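Long-range contacts in TRAP dicarboxylate transporter-DctP subunit (Marinobacter aquaeolei, PDB 4PFI), which probably captures small organic acids such as dicarboxylates in the periplasm and delivers them to a TRAP membrane transporter: residues R39-E44 against N95-S100; L149-F154 against I246-A251; E157-W162 against M239-R244; P221-E226 against D284-R289. One frame throughout, in Å; residues are numbered along the deposited sequence.

Contact 1: residues R39-E44 against N95-S100; sequences RFALEE and NLAFAS
F40 pairs with L96 and A41 with A97 as two parallel beta bridges, the strand axes diverging by only 13°. The backbone of 96-99 reaches over with L96 N to R39 O, receives A41 N on L96 O at 2.7 Å, and returns F98 N to A41 O at 3.2 Å. Before this run begins, the side chain of N95 extends it: R39 N approaches in the plane of the amide and meets a lone pair of N95 OD1 at 2.8 Å, so the amide stands in for a backbone carbonyl.

On one side of the sheet lie F40, L96 and F98. L96 CB sits over a face of the F40 ring as a CH-pi contact, while the two phenyl rings are nearly parallel but slid apart, F40 CZ meeting F98 CE2 at 3.7 Å. L42 CD2 comes to the edge of the F98 ring, in its plane, 3.5 Å from F98 CD2. The small methyls of A41 and A97 share the other side, suiting a place where helix 85-91 packs close.

Beyond the strand, E43 takes over from the backbone. With CG anti to its carbonyl carbon (chi1 -58°) and an extended chain, its carboxylate reaches S100: OE1 accepts the hydroxyl OG at 2.6 Å through its syn lone pair, and OE2 accepts S100 N at 2.8 Å from somewhat out of plane. A water joins OE2 to F98 O, and H103 ND1 makes a weak hydrogen bond with E43 OE2. Parallel neighbours joined through intervening helices, with 70-74 on the far side of 37-41, are characteristic of the alpha/beta lobes of periplasmic solute-binding proteins.

Contact 2: residues L149-F154 against I246-A251; sequences LQLLGF and IASVVA
L152 lies across from V249 and A251, and its side chain can be followed outward from the strand. CB rests 3.6 Å from V249 O, the same carbonyl that accepts L152 N. CG is farther from that oxygen, and CD1 then settles between two apolar groups, 3.9 Å from A251 CB and 4.2 Å from V249 CG1. CG stands anti to the carbonyl carbon of L152 (chi1 -59°), which turns the branch toward the opposite strand.

The strands run antiparallel, with Q150 and A251 as a hydrogen-bonded pair: Q150 N to A251 O and A251 N to Q150 O, both 2.7 Å. L151 and V250 follow as a non-hydrogen-bonded pair. Then L152 and G153 together face the single residue V249, which gives L152 N its oxygen and sends its own N to G153 O at 3.0 Å. This is a beta bulge. Glycine suits it because at the G153 backbone angles a beta carbon would run into the carbonyl oxygen of L152.

Past the bulge, F154 presents its ring edge to S248 OG, 3.4 Å from CE1, while its CB touches I246 CG2. F140 meets this ring edge-to-face.

Four backbone hydrogen bonds, buried with the strands, join the two segments, and the side chains on the two faces of the sheet are mostly apolar, so the pairing should depend on buried hydrogen bonds and apolar packing rather than on charge.

Contact 3: residues E157-W162 against M239-R244; sequences EGWMTW and MARASR
Stacking dominates, with the indole of W159 held between two arginine side chains of 239-244. The guanidinium of R244 lies nearly flat on one face, planes 28° apart, with NH2 3.3 Å from W159 CZ2. This is an off-centre cation-pi contact, and R244 CG adds a CH-pi contact over the same six-membered ring. An extended chain carries the charge along the ring to the carbonyls of P121 and E122, which accept its NH1 and NH2. R241 covers the opposite face with its aliphatic part, CB standing 3.8 Å from the centroid of the W159 six-membered ring, while its charged end turns off to a salt bridge with E306. A broad aromatic surface suits this position because it can use both the methylenes and the charge of arginine. A further CH-pi contact, on the other tryptophan, places A240 CB over one face of W162, 3.6 Å from CH2.

Among hydrogen bonds, M160 N donates to S243 O at 2.8 Å. Where the two segments draw apart, M160 O gathers three waters, which pass its acceptor role on to A240 N, R241 N and A242 N, the last water lying 2.8 Å from A242 N.

A slighter van der Waals contact is made by the CE methyl of selenomethionine M239, 3.6 Å from T161 OG1 and close to the T161 methyl CG2.

The loop joining strands 236-239 and 244-252 thereby folds against the long strand 149-164. R309 holds its A240 and R241 carbonyls from outside, and T161 leans on helix 222-228.

Contact 4: residues P221-E226 against D284-R289; sequences PVFAIE and DLNKER
F223 meets N286 through both its backbone and its ring. The amide oxygen OD1 of N286 accepts F223 N at 3.2 Å; the donor lies nearly in line with the C=O, though the bond is bent to 150° at the hydrogen. The same oxygen sits at the ring edge, 3.1 Å from F223 CD2. It thus has an N-H and the weakly positive rim of the phenyl group as neighbours. The ring comes down beside the oxygen because F223 CG stands between its backbone N and carbonyl carbon (chi1 70°).

Around this pair, aliphatic carbons do most of the packing. V222 CG1 touches the carbonyl oxygen N286 O at 3.5 Å and R289 CB at 3.9 Å, so a branched aliphatic residue fills the angle between the helices. F223 CB lies against L285 CD2 on one side and R289 CG on another. Farther along, E226 meets R289, with OE1 3.3 Å from NE. The oxygen is well out of the guanidinium plane, so this salt bridge is one of charge and carries no directed hydrogen bond. A bend at chi2 in each chain brings the two groups together, and L285 CD1 lies over a face of the guanidinium.

The next shell fixes the amide. N286 ND2 donates to Q282 OE1 one turn earlier and to E157 O, which sets the rotation that points OD1 at F223 N. An asparagine is apt here, since it donates and accepts at once.

P221 occupies the N-cap of helix 222-228; the short segments 222-226 and 284-289 run at 39° to each other. Helix 222-228 packs on strand 149-164, V222 touching T161, and V49 of helix 49-65 adjoins F223 and L285.

Overall arrangement
Contacts 1 and 2 are neighbours in one sheet, centres 9 Å apart, where A99 O and A97 O probably accept S248 N and V250 N. Contact 3, nested in the loop that contact 2 closes, uses the same strand 149-164 but lies across the chain's centre, about 21 Å away; this strand and 244-252 thus connect the two sides, probably the lobes of the open, ligand-free protein. Contact 4 adjoins contact 3, centres about 11 Å apart, with V222 CG2 3.6 Å from T161 OG1. E44 of contact 1 approaches E157, OE2 to OE2 2.7 Å, so one carboxylate is perhaps protonated. The sodium ion is remote, about 13 Å from the E226 side chain.

Contact 1: residues R39-E44 against N95-S100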
loop_
_atom_site.group_PDB
_atom_site.type_symbol
_atom_site.label_atom_id
_atom_site.label_comp_id
_atom_site.label_asym_id
_atom_site.label_seq_id
_atom_site.Cartn_x
_atom_site.Cartn_y
_atom_site.Cartn_z
ATOM N N ARG A 39 0.192 -21.651 -2.790
ATOM C CA ARG A 39 -0.116 -21.035 -1.503
ATOM C C ARG A 39 0.094 -19.525 -1.565
ATOM O O ARG A 39 1.211 -19.063 -1.803
ATOM C CB ARG A 39 0.793 -21.616 -0.427
ATOM C CG ARG A 39 0.725 -23.116 -0.324
ATOM C CD ARG A 39 1.948 -23.675 0.387
ATOM N NE ARG A 39 2.114 -23.138 1.737
ATOM C CZ ARG A 39 1.362 -23.482 2.780
ATOM N NH1 ARG A 39 0.378 -24.360 2.622
ATOM N NH2 ARG A 39 1.587 -22.945 3.981
ATOM N N PHE A 40 -0.975 -18.774 -1.306
ATOM C CA PHE A 40 -1.000 -17.325 -1.475
ATOM C C PHE A 40 -1.284 -16.637 -0.131
ATOM O O PHE A 40 -2.408 -16.659 0.351
ATOM C CB PHE A 40 -2.110 -16.956 -2.472
ATOM C CG PHE A 40 -2.031 -15.540 -3.006
ATOM C CD1 PHE A 40 -1.243 -14.588 -2.395
ATOM C CD2 PHE A 40 -2.772 -15.166 -4.122
ATOM C CE1 PHE A 40 -1.183 -13.301 -2.893
ATOM C CE2 PHE A 40 -2.713 -13.880 -4.619
ATOM C CZ PHE A 40 -1.919 -12.948 -4.002
ATOM N N ALA A 41 -0.274 -16.021 0.468
ATOM C CA ALA A 41 -0.431 -15.391 1.779
ATOM C C ALA A 41 -0.806 -13.901 1.679
ATOM O O ALA A 41 -0.297 -13.178 0.836
ATOM C CB ALA A 41 0.857 -15.551 2.583
ATOM N N LEU A 42 -1.680 -13.440 2.562
ATOM C CA LEU A 42 -2.094 -12.037 2.566
ATOM C C LEU A 42 -1.661 -11.338 3.858
ATOM O O LEU A 42 -1.654 -11.958 4.917
ATOM C CB LEU A 42 -3.604 -11.949 2.480
ATOM C CG LEU A 42 -4.303 -12.809 1.453
ATOM C CD1 LEU A 42 -5.767 -12.594 1.613
ATOM C CD2 LEU A 42 -3.848 -12.467 0.051
ATOM N N GLU A 43 -1.338 -10.048 3.767
ATOM C CA GLU A 43 -1.092 -9.229 4.954
ATOM C C GLU A 43 -2.391 -8.766 5.620
ATOM O O GLU A 43 -2.361 -8.195 6.707
ATOM C CB GLU A 43 -0.336 -7.964 4.579
ATOM C CG GLU A 43 0.972 -8.168 3.904
ATOM C CD GLU A 43 1.467 -6.879 3.291
ATOM O OE1 GLU A 43 0.636 -6.143 2.695
ATOM O OE2 GLU A 43 2.675 -6.576 3.427
ATOM N N GLU A 44 -3.519 -8.953 4.947
ATOM C CA GLU A 44 -4.773 -8.360 5.408
ATOM C C GLU A 44 -5.868 -9.430 5.619
ATOM O O GLU A 44 -5.768 -10.553 5.117
ATOM C CB GLU A 44 -5.219 -7.260 4.417
ATOM C CG GLU A 44 -4.157 -6.170 4.185
ATOM C CD GLU A 44 -4.646 -4.961 3.348
ATOM O OE1 GLU A 44 -4.248 -3.811 3.694
ATOM O OE2 GLU A 44 -5.409 -5.139 2.349
ATOM N N ASN A 95 4.198 -19.870 -1.919
ATOM C CA ASN A 95 4.605 -19.498 -3.266
ATOM C C ASN A 95 4.435 -18.000 -3.527
ATOM O O ASN A 95 5.284 -17.369 -4.157
ATOM C CB ASN A 95 3.782 -20.280 -4.302
ATOM C CG ASN A 95 3.758 -21.769 -4.030
ATOM O OD1 ASN A 95 2.837 -22.292 -3.408
ATOM N ND2 ASN A 95 4.779 -22.460 -4.492
ATOM N N LEU A 96 3.313 -17.458 -3.060
ATOM C CA LEU A 96 2.882 -16.108 -3.403
ATOM C C LEU A 96 2.467 -15.340 -2.158
ATOM O O LEU A 96 1.851 -15.897 -1.249
ATOM C CB LEU A 96 1.671 -16.176 -4.343
ATOM C CG LEU A 96 1.852 -16.745 -5.752
ATOM C CD1 LEU A 96 0.496 -17.169 -6.362
ATOM C CD2 LEU A 96 2.556 -15.706 -6.643
ATOM N N ALA A 97 2.759 -14.046 -2.136
ATOM C CA ALA A 97 2.332 -13.197 -1.027
ATOM C C ALA A 97 2.223 -11.750 -1.449
ATOM O O ALA A 97 2.824 -11.320 -2.429
ATOM C CB ALA A 97 3.290 -13.303 0.136
ATOM N N PHE A 98 1.428 -11.009 -0.694
ATOM C CA PHE A 98 1.420 -9.573 -0.796
ATOM C C PHE A 98 2.536 -9.047 0.095
ATOM O O PHE A 98 2.825 -9.606 1.153
ATOM C CB PHE A 98 0.069 -9.021 -0.351
ATOM C CG PHE A 98 -0.950 -8.973 -1.453
ATOM C CD1 PHE A 98 -0.823 -8.050 -2.482
ATOM C CD2 PHE A 98 -2.036 -9.831 -1.464
ATOM C CE1 PHE A 98 -1.753 -7.992 -3.503
ATOM C CE2 PHE A 98 -2.962 -9.759 -2.480
ATOM C CZ PHE A 98 -2.817 -8.840 -3.499
ATOM N N ALA A 99 3.168 -7.969 -0.338
ATOM C CA ALA A 99 4.182 -7.307 0.476
ATOM C C ALA A 99 4.042 -5.816 0.250
ATOM O O ALA A 99 4.180 -5.336 -0.869
ATOM C CB ALA A 99 5.587 -7.769 0.095
ATOM N N SER A 100 3.739 -5.089 1.314
ATOM C CA SER A 100 3.675 -3.634 1.273
ATOM C C SER A 100 5.036 -2.976 1.574
ATOM O O SER A 100 5.978 -3.647 2.020
ATOM C CB SER A 100 2.610 -3.189 2.256
ATOM O OG SER A 100 1.366 -3.774 1.874
HETATM O O HOH W 1 4.494 -8.904 3.746
#

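Contact 2: residues L149-F154 against I246-A251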
loop_
_atom_site.group_PDB
_atom_site.type_symbol
_atom_site.label_atom_id
_atom_site.label_comp_id
_atom_site.label_asym_id
_atom_site.label_seq_id
_atom_site.Cartn_x
_atom_site.Cartn_y
_atom_site.Cartn_z
ATOM N N LEU A 149 13.467 -12.279 -3.937
ATOM C CA LEU A 149 12.049 -12.312 -4.264
ATOM C C LEU A 149 11.785 -12.043 -5.742
ATOM O O LEU A 149 12.451 -11.223 -6.375
ATOM C CB LEU A 149 11.276 -11.303 -3.397
ATOM C CG LEU A 149 11.185 -11.625 -1.901
ATOM C CD1 LEU A 149 10.604 -10.444 -1.132
ATOM C CD2 LEU A 149 10.364 -12.884 -1.667
ATOM N N GLN A 150 10.790 -12.726 -6.294
ATOM C CA GLN A 150 10.352 -12.432 -7.649
ATOM C C GLN A 150 9.172 -11.448 -7.602
ATOM O O GLN A 150 8.092 -11.800 -7.140
ATOM C CB GLN A 150 9.960 -13.719 -8.387
ATOM C CG GLN A 150 9.503 -13.487 -9.812
ATOM C CD GLN A 150 10.598 -12.911 -10.699
ATOM O OE1 GLN A 150 11.623 -13.552 -10.927
ATOM N NE2 GLN A 150 10.382 -11.697 -11.209
ATOM N N LEU A 151 9.398 -10.218 -8.069
ATOM C CA LEU A 151 8.334 -9.205 -8.168
ATOM C C LEU A 151 7.462 -9.501 -9.378
ATOM O O LEU A 151 7.975 -9.637 -10.479
ATOM C CB LEU A 151 8.925 -7.795 -8.300
ATOM C CG LEU A 151 7.907 -6.701 -8.645
ATOM C CD1 LEU A 151 7.008 -6.379 -7.452
ATOM C CD2 LEU A 151 8.587 -5.442 -9.173
ATOM N N LEU A 152 6.149 -9.599 -9.170
ATOM C CA LEU A 152 5.206 -9.896 -10.251
ATOM C C LEU A 152 4.374 -8.675 -10.637
ATOM O O LEU A 152 3.846 -8.606 -11.743
ATOM C CB LEU A 152 4.278 -11.045 -9.850
ATOM C CG LEU A 152 4.989 -12.359 -9.493
ATOM C CD1 LEU A 152 3.988 -13.451 -9.097
ATOM C CD2 LEU A 152 5.872 -12.822 -10.655
ATOM N N GLY A 153 4.233 -7.717 -9.724
ATOM C CA GLY A 153 3.414 -6.551 -10.001
ATOM C C GLY A 153 3.012 -5.751 -8.779
ATOM O O GLY A 153 3.334 -6.098 -7.639
ATOM N N PHE A 154 2.291 -4.665 -9.037
ATOM C CA PHE A 154 1.809 -3.784 -7.991
ATOM C C PHE A 154 0.278 -3.736 -7.988
ATOM O O PHE A 154 -0.348 -3.803 -9.045
ATOM C CB PHE A 154 2.406 -2.384 -8.191
ATOM C CG PHE A 154 3.916 -2.349 -8.072
ATOM C CD1 PHE A 154 4.536 -2.717 -6.892
ATOM C CD2 PHE A 154 4.721 -1.994 -9.161
ATOM C CE1 PHE A 154 5.916 -2.709 -6.788
ATOM C CE2 PHE A 154 6.114 -1.984 -9.052
ATOM C CZ PHE A 154 6.710 -2.340 -7.872
ATOM N N ILE A 246 -0.016 1.069 -1.976
ATOM C CA ILE A 246 0.356 0.208 -3.086
ATOM C C ILE A 246 1.000 -1.041 -2.520
ATOM O O ILE A 246 2.048 -0.947 -1.874
ATOM C CB ILE A 246 1.401 0.896 -3.958
ATOM C CG1 ILE A 246 0.891 2.266 -4.430
ATOM C CG2 ILE A 246 1.781 -0.001 -5.149
ATOM C CD1 ILE A 246 -0.328 2.182 -5.336
ATOM N N ALA A 247 0.403 -2.209 -2.750
ATOM C CA ALA A 247 0.967 -3.468 -2.262
ATOM C C ALA A 247 1.655 -4.226 -3.410
ATOM O O ALA A 247 1.208 -4.144 -4.553
ATOM C CB ALA A 247 -0.121 -4.320 -1.659
ATOM N N SER A 248 2.736 -4.952 -3.097
ATOM C CA SER A 248 3.460 -5.782 -4.070
ATOM C C SER A 248 2.924 -7.192 -4.071
ATOM O O SER A 248 2.607 -7.729 -3.007
ATOM C CB SER A 248 4.942 -5.915 -3.674
ATOM O OG SER A 248 5.744 -4.893 -4.201
ATOM N N VAL A 249 2.865 -7.822 -5.240
ATOM C CA VAL A 249 2.700 -9.277 -5.284
ATOM C C VAL A 249 4.057 -9.902 -5.592
ATOM O O VAL A 249 4.661 -9.616 -6.621
ATOM C CB VAL A 249 1.654 -9.739 -6.335
ATOM C CG1 VAL A 249 1.611 -11.279 -6.409
ATOM C CG2 VAL A 249 0.271 -9.176 -6.022
ATOM N N VAL A 250 4.545 -10.750 -4.700
ATOM C CA VAL A 250 5.859 -11.366 -4.884
ATOM C C VAL A 250 5.778 -12.893 -4.902
ATOM O O VAL A 250 4.831 -13.492 -4.389
ATOM C CB VAL A 250 6.852 -10.937 -3.765
ATOM C CG1 VAL A 250 7.137 -9.455 -3.853
ATOM C CG2 VAL A 250 6.327 -11.340 -2.387
ATOM N N ALA A 251 6.794 -13.519 -5.483
ATOM C CA ALA A 251 6.855 -14.971 -5.522
ATOM C C ALA A 251 8.239 -15.479 -5.156
ATOM O O ALA A 251 9.259 -14.811 -5.377
ATOM C CB ALA A 251 6.455 -15.491 -6.893
#

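Contact 3: residues E157-W162 against M239-R244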
loop_
_atom_site.group_PDB
_atom_site.type_symbol
_atom_site.label_atom_id
_atom_site.label_comp_id
_atom_site.label_asym_id
_atom_site.label_seq_id
_atom_site.Cartn_x
_atom_site.Cartn_y
_atom_site.Cartn_z
ATOM N N GLU A 157 -4.505 -0.231 -3.122
ATOM C CA GLU A 157 -5.483 -0.539 -2.058
ATOM C C GLU A 157 -6.289 0.701 -1.694
ATOM O O GLU A 157 -7.258 0.634 -0.934
ATOM C CB GLU A 157 -4.821 -1.148 -0.824
ATOM C CG GLU A 157 -3.804 -2.196 -1.182
ATOM C CD GLU A 157 -3.224 -2.935 0.024
ATOM O OE1 GLU A 157 -2.059 -2.650 0.393
ATOM O OE2 GLU A 157 -3.915 -3.816 0.596
ATOM N N GLY A 158 -5.920 1.832 -2.271
ATOM C CA GLY A 158 -6.726 3.020 -2.129
ATOM C C GLY A 158 -5.920 4.236 -1.722
ATOM O O GLY A 158 -4.758 4.126 -1.323
ATOM N N TRP A 159 -6.525 5.407 -1.863
ATOM C CA TRP A 159 -5.930 6.633 -1.382
ATOM C C TRP A 159 -5.668 6.550 0.126
ATOM O O TRP A 159 -6.572 6.200 0.889
ATOM C CB TRP A 159 -6.903 7.774 -1.645
ATOM C CG TRP A 159 -6.869 8.311 -3.031
ATOM C CD1 TRP A 159 -7.871 8.285 -3.942
ATOM C CD2 TRP A 159 -5.755 8.954 -3.671
ATOM N NE1 TRP A 159 -7.454 8.870 -5.125
ATOM C CE2 TRP A 159 -6.162 9.291 -4.982
ATOM C CE3 TRP A 159 -4.462 9.278 -3.258
ATOM C CZ2 TRP A 159 -5.322 9.940 -5.887
ATOM C CZ3 TRP A 159 -3.621 9.914 -4.159
ATOM C CH2 TRP A 159 -4.059 10.245 -5.460
HETATM N N MSE A 160 -4.469 6.904 0.579
HETATM C CA MSE A 160 -4.232 7.070 2.025
HETATM C C MSE A 160 -5.142 8.210 2.527
HETATM O O MSE A 160 -5.289 9.230 1.859
HETATM C CB MSE A 160 -2.768 7.378 2.344
HETATM C CG MSE A 160 -1.805 6.260 1.947
HETATM SE SE MSE A 160 -2.033 4.651 3.041
HETATM C CE MSE A 160 -1.054 5.222 4.659
ATOM N N THR A 161 -5.738 8.035 3.698
ATOM C CA THR A 161 -6.639 9.030 4.255
ATOM C C THR A 161 -6.156 9.402 5.652
ATOM O O THR A 161 -5.612 8.562 6.357
ATOM C CB THR A 161 -8.066 8.468 4.306
ATOM O OG1 THR A 161 -8.580 8.341 2.961
ATOM C CG2 THR A 161 -8.977 9.377 5.120
ATOM N N TRP A 162 -6.283 10.665 6.041
ATOM C CA TRP A 162 -5.752 11.111 7.325
ATOM C C TRP A 162 -6.900 11.238 8.342
ATOM O O TRP A 162 -7.992 11.669 7.980
ATOM C CB TRP A 162 -5.103 12.482 7.180
ATOM C CG TRP A 162 -3.971 12.567 6.217
ATOM C CD1 TRP A 162 -3.277 11.541 5.682
ATOM C CD2 TRP A 162 -3.388 13.757 5.693
ATOM N NE1 TRP A 162 -2.273 12.011 4.855
ATOM C CE2 TRP A 162 -2.329 13.376 4.843
ATOM C CE3 TRP A 162 -3.658 15.114 5.849
ATOM C CZ2 TRP A 162 -1.549 14.289 4.163
ATOM C CZ3 TRP A 162 -2.875 16.027 5.166
ATOM C CH2 TRP A 162 -1.834 15.610 4.342
HETATM N N MSE A 239 -8.995 14.157 3.476
HETATM C CA MSE A 239 -8.602 13.472 2.263
HETATM C C MSE A 239 -7.725 14.432 1.456
HETATM O O MSE A 239 -8.211 15.370 0.822
HETATM C CB MSE A 239 -9.857 13.004 1.526
HETATM C CG MSE A 239 -10.918 12.395 2.552
HETATM SE SE MSE A 239 -12.317 11.422 1.647
HETATM C CE MSE A 239 -11.862 9.594 2.165
ATOM N N ALA A 240 -6.417 14.230 1.554
ATOM C CA ALA A 240 -5.463 15.088 0.856
ATOM C C ALA A 240 -5.080 14.523 -0.493
ATOM O O ALA A 240 -4.500 15.234 -1.285
ATOM C CB ALA A 240 -4.213 15.272 1.672
ATOM N N ARG A 241 -5.427 13.255 -0.746
ATOM C CA ARG A 241 -4.984 12.529 -1.939
ATOM C C ARG A 241 -3.469 12.807 -2.162
ATOM O O ARG A 241 -3.066 13.387 -3.165
ATOM C CB ARG A 241 -5.855 12.938 -3.130
ATOM C CG ARG A 241 -7.277 12.359 -3.094
ATOM C CD ARG A 241 -8.109 12.762 -4.354
ATOM N NE ARG A 241 -8.216 14.225 -4.450
ATOM C CZ ARG A 241 -7.816 14.972 -5.479
ATOM N NH1 ARG A 241 -7.292 14.435 -6.590
ATOM N NH2 ARG A 241 -7.957 16.286 -5.396
ATOM N N ALA A 242 -2.649 12.436 -1.175
ATOM C CA ALA A 242 -1.215 12.706 -1.221
ATOM C C ALA A 242 -0.479 11.473 -1.712
ATOM O O ALA A 242 0.453 11.575 -2.494
ATOM C CB ALA A 242 -0.698 13.151 0.151
ATOM N N SER A 243 -0.909 10.295 -1.267
ATOM C CA SER A 243 -0.325 9.041 -1.747
ATOM C C SER A 243 -1.334 7.918 -1.630
ATOM O O SER A 243 -2.301 7.992 -0.861
ATOM C CB SER A 243 0.920 8.675 -0.936
ATOM O OG SER A 243 0.611 8.663 0.440
ATOM N N ARG A 244 -1.081 6.853 -2.371
ATOM C CA ARG A 244 -1.894 5.662 -2.350
ATOM C C ARG A 244 -1.219 4.516 -1.602
ATOM O O ARG A 244 0.001 4.439 -1.520
ATOM C CB ARG A 244 -2.138 5.215 -3.774
ATOM C CG ARG A 244 -3.136 6.058 -4.550
ATOM C CD ARG A 244 -3.267 5.476 -5.935
ATOM N NE ARG A 244 -4.172 6.217 -6.806
ATOM C CZ ARG A 244 -3.796 7.204 -7.601
ATOM N NH1 ARG A 244 -2.529 7.601 -7.632
ATOM N NH2 ARG A 244 -4.685 7.804 -8.372
HETATM O O HOH W 2 -5.054 12.186 3.058
HETATM O O HOH W 3 -6.947 11.131 0.529
HETATM O O HOH W 4 -3.106 10.970 1.143
#

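Contact 4: residues P221-E226 against D284-R289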
loop_
_atom_site.group_PDB
_atom_site.type_symbol
_atom_site.label_atom_id
_atom_site.label_comp_id
_atom_site.label_asym_id
_atom_site.label_seq_id
_atom_site.Cartn_x
_atom_site.Cartn_y
_atom_site.Cartn_z
ATOM N N PRO A 221 -5.779 3.694 4.363
ATOM C CA PRO A 221 -6.953 3.711 3.491
ATOM C C PRO A 221 -8.241 3.526 4.310
ATOM O O PRO A 221 -8.226 2.960 5.413
ATOM C CB PRO A 221 -6.709 2.548 2.516
ATOM C CG PRO A 221 -5.711 1.665 3.186
ATOM C CD PRO A 221 -4.898 2.537 4.103
ATOM N N VAL A 222 -9.338 4.056 3.786
ATOM C CA VAL A 222 -10.605 4.074 4.484
ATOM C C VAL A 222 -11.057 2.691 4.987
ATOM O O VAL A 222 -11.561 2.596 6.107
ATOM C CB VAL A 222 -11.693 4.692 3.581
ATOM C CG1 VAL A 222 -13.072 4.425 4.132
ATOM C CG2 VAL A 222 -11.465 6.182 3.474
ATOM N N PHE A 223 -10.881 1.623 4.199
ATOM C CA PHE A 223 -11.307 0.304 4.679
ATOM C C PHE A 223 -10.547 -0.133 5.907
ATOM O O PHE A 223 -11.097 -0.816 6.741
ATOM C CB PHE A 223 -11.238 -0.815 3.614
ATOM C CG PHE A 223 -9.865 -1.216 3.233
ATOM C CD1 PHE A 223 -9.202 -2.252 3.893
ATOM C CD2 PHE A 223 -9.211 -0.557 2.174
ATOM C CE1 PHE A 223 -7.872 -2.622 3.474
ATOM C CE2 PHE A 223 -7.927 -0.905 1.780
ATOM C CZ PHE A 223 -7.252 -1.939 2.424
ATOM N N ALA A 224 -9.272 0.220 6.001
ATOM C CA ALA A 224 -8.487 -0.180 7.158
ATOM C C ALA A 224 -8.928 0.643 8.405
ATOM O O ALA A 224 -9.007 0.116 9.523
ATOM C CB ALA A 224 -7.015 -0.002 6.884
ATOM N N ILE A 225 -9.242 1.925 8.195
ATOM C CA ILE A 225 -9.753 2.785 9.257
ATOM C C ILE A 225 -11.081 2.238 9.832
ATOM O O ILE A 225 -11.258 2.159 11.052
ATOM C CB ILE A 225 -9.954 4.213 8.730
ATOM C CG1 ILE A 225 -8.580 4.843 8.451
ATOM C CG2 ILE A 225 -10.749 5.058 9.716
ATOM C CD1 ILE A 225 -8.642 6.121 7.619
ATOM N N GLU A 226 -12.011 1.881 8.952
ATOM C CA GLU A 226 -13.287 1.323 9.381
ATOM C C GLU A 226 -13.062 -0.004 10.119
ATOM O O GLU A 226 -13.631 -0.237 11.178
ATOM C CB GLU A 226 -14.252 1.135 8.192
ATOM C CG GLU A 226 -15.682 0.769 8.588
ATOM C CD GLU A 226 -15.836 -0.683 9.042
ATOM O OE1 GLU A 226 -15.112 -1.568 8.520
ATOM O OE2 GLU A 226 -16.682 -0.960 9.935
ATOM N N ASP A 284 -14.558 0.891 -5.019
ATOM C CA ASP A 284 -15.839 0.436 -4.487
ATOM C C ASP A 284 -15.764 0.054 -2.995
ATOM O O ASP A 284 -16.614 0.469 -2.204
ATOM C CB ASP A 284 -16.329 -0.777 -5.286
ATOM C CG ASP A 284 -16.945 -0.399 -6.652
ATOM O OD1 ASP A 284 -17.298 0.789 -6.881
ATOM O OD2 ASP A 284 -17.104 -1.311 -7.498
ATOM N N LEU A 285 -14.758 -0.736 -2.601
ATOM C CA LEU A 285 -14.671 -1.152 -1.201
ATOM C C LEU A 285 -14.487 0.079 -0.300
ATOM O O LEU A 285 -15.116 0.208 0.746
ATOM C CB LEU A 285 -13.529 -2.129 -0.958
ATOM C CG LEU A 285 -13.352 -2.567 0.513
ATOM C CD1 LEU A 285 -14.579 -3.312 1.059
ATOM C CD2 LEU A 285 -12.112 -3.427 0.658
ATOM N N ASN A 286 -13.621 0.986 -0.724
ATOM C CA ASN A 286 -13.365 2.176 0.053
ATOM C C ASN A 286 -14.616 3.065 0.145
ATOM O O ASN A 286 -14.878 3.648 1.197
ATOM C CB ASN A 286 -12.152 2.926 -0.489
ATOM C CG ASN A 286 -10.851 2.256 -0.099
ATOM O OD1 ASN A 286 -10.653 1.935 1.072
ATOM N ND2 ASN A 286 -9.967 1.987 -1.082
ATOM N N LYS A 287 -15.407 3.129 -0.925
ATOM C CA LYS A 287 -16.611 3.954 -0.903
ATOM C C LYS A 287 -17.648 3.370 0.061
ATOM O O LYS A 287 -18.311 4.092 0.796
ATOM C CB LYS A 287 -17.193 4.087 -2.310
ATOM C CG LYS A 287 -18.525 4.796 -2.367
ATOM C CD LYS A 287 -19.152 4.714 -3.769
ATOM C CE LYS A 287 -18.421 5.598 -4.793
ATOM N NZ LYS A 287 -19.038 5.517 -6.163
ATOM N N GLU A 288 -17.755 2.054 0.070
ATOM C CA GLU A 288 -18.678 1.329 0.937
ATOM C C GLU A 288 -18.278 1.566 2.399
ATOM O O GLU A 288 -19.105 1.830 3.275
ATOM C CB GLU A 288 -18.522 -0.152 0.622
ATOM C CG GLU A 288 -19.730 -1.030 0.774
ATOM C CD GLU A 288 -19.422 -2.495 0.372
ATOM O OE1 GLU A 288 -19.594 -3.392 1.232
ATOM O OE2 GLU A 288 -18.990 -2.752 -0.791
ATOM N N ARG A 289 -16.986 1.460 2.660
ATOM C CA ARG A 289 -16.512 1.566 4.018
ATOM C C ARG A 289 -16.662 2.998 4.502
ATOM O O ARG A 289 -16.979 3.236 5.669
ATOM C CB ARG A 289 -15.086 1.116 4.093
ATOM C CG ARG A 289 -14.971 -0.373 3.867
ATOM C CD ARG A 289 -15.618 -1.123 4.985
ATOM N NE ARG A 289 -14.801 -2.274 5.325
ATOM C CZ ARG A 289 -15.056 -3.508 4.947
ATOM N NH1 ARG A 289 -16.129 -3.777 4.225
ATOM N NH2 ARG A 289 -14.244 -4.487 5.305
#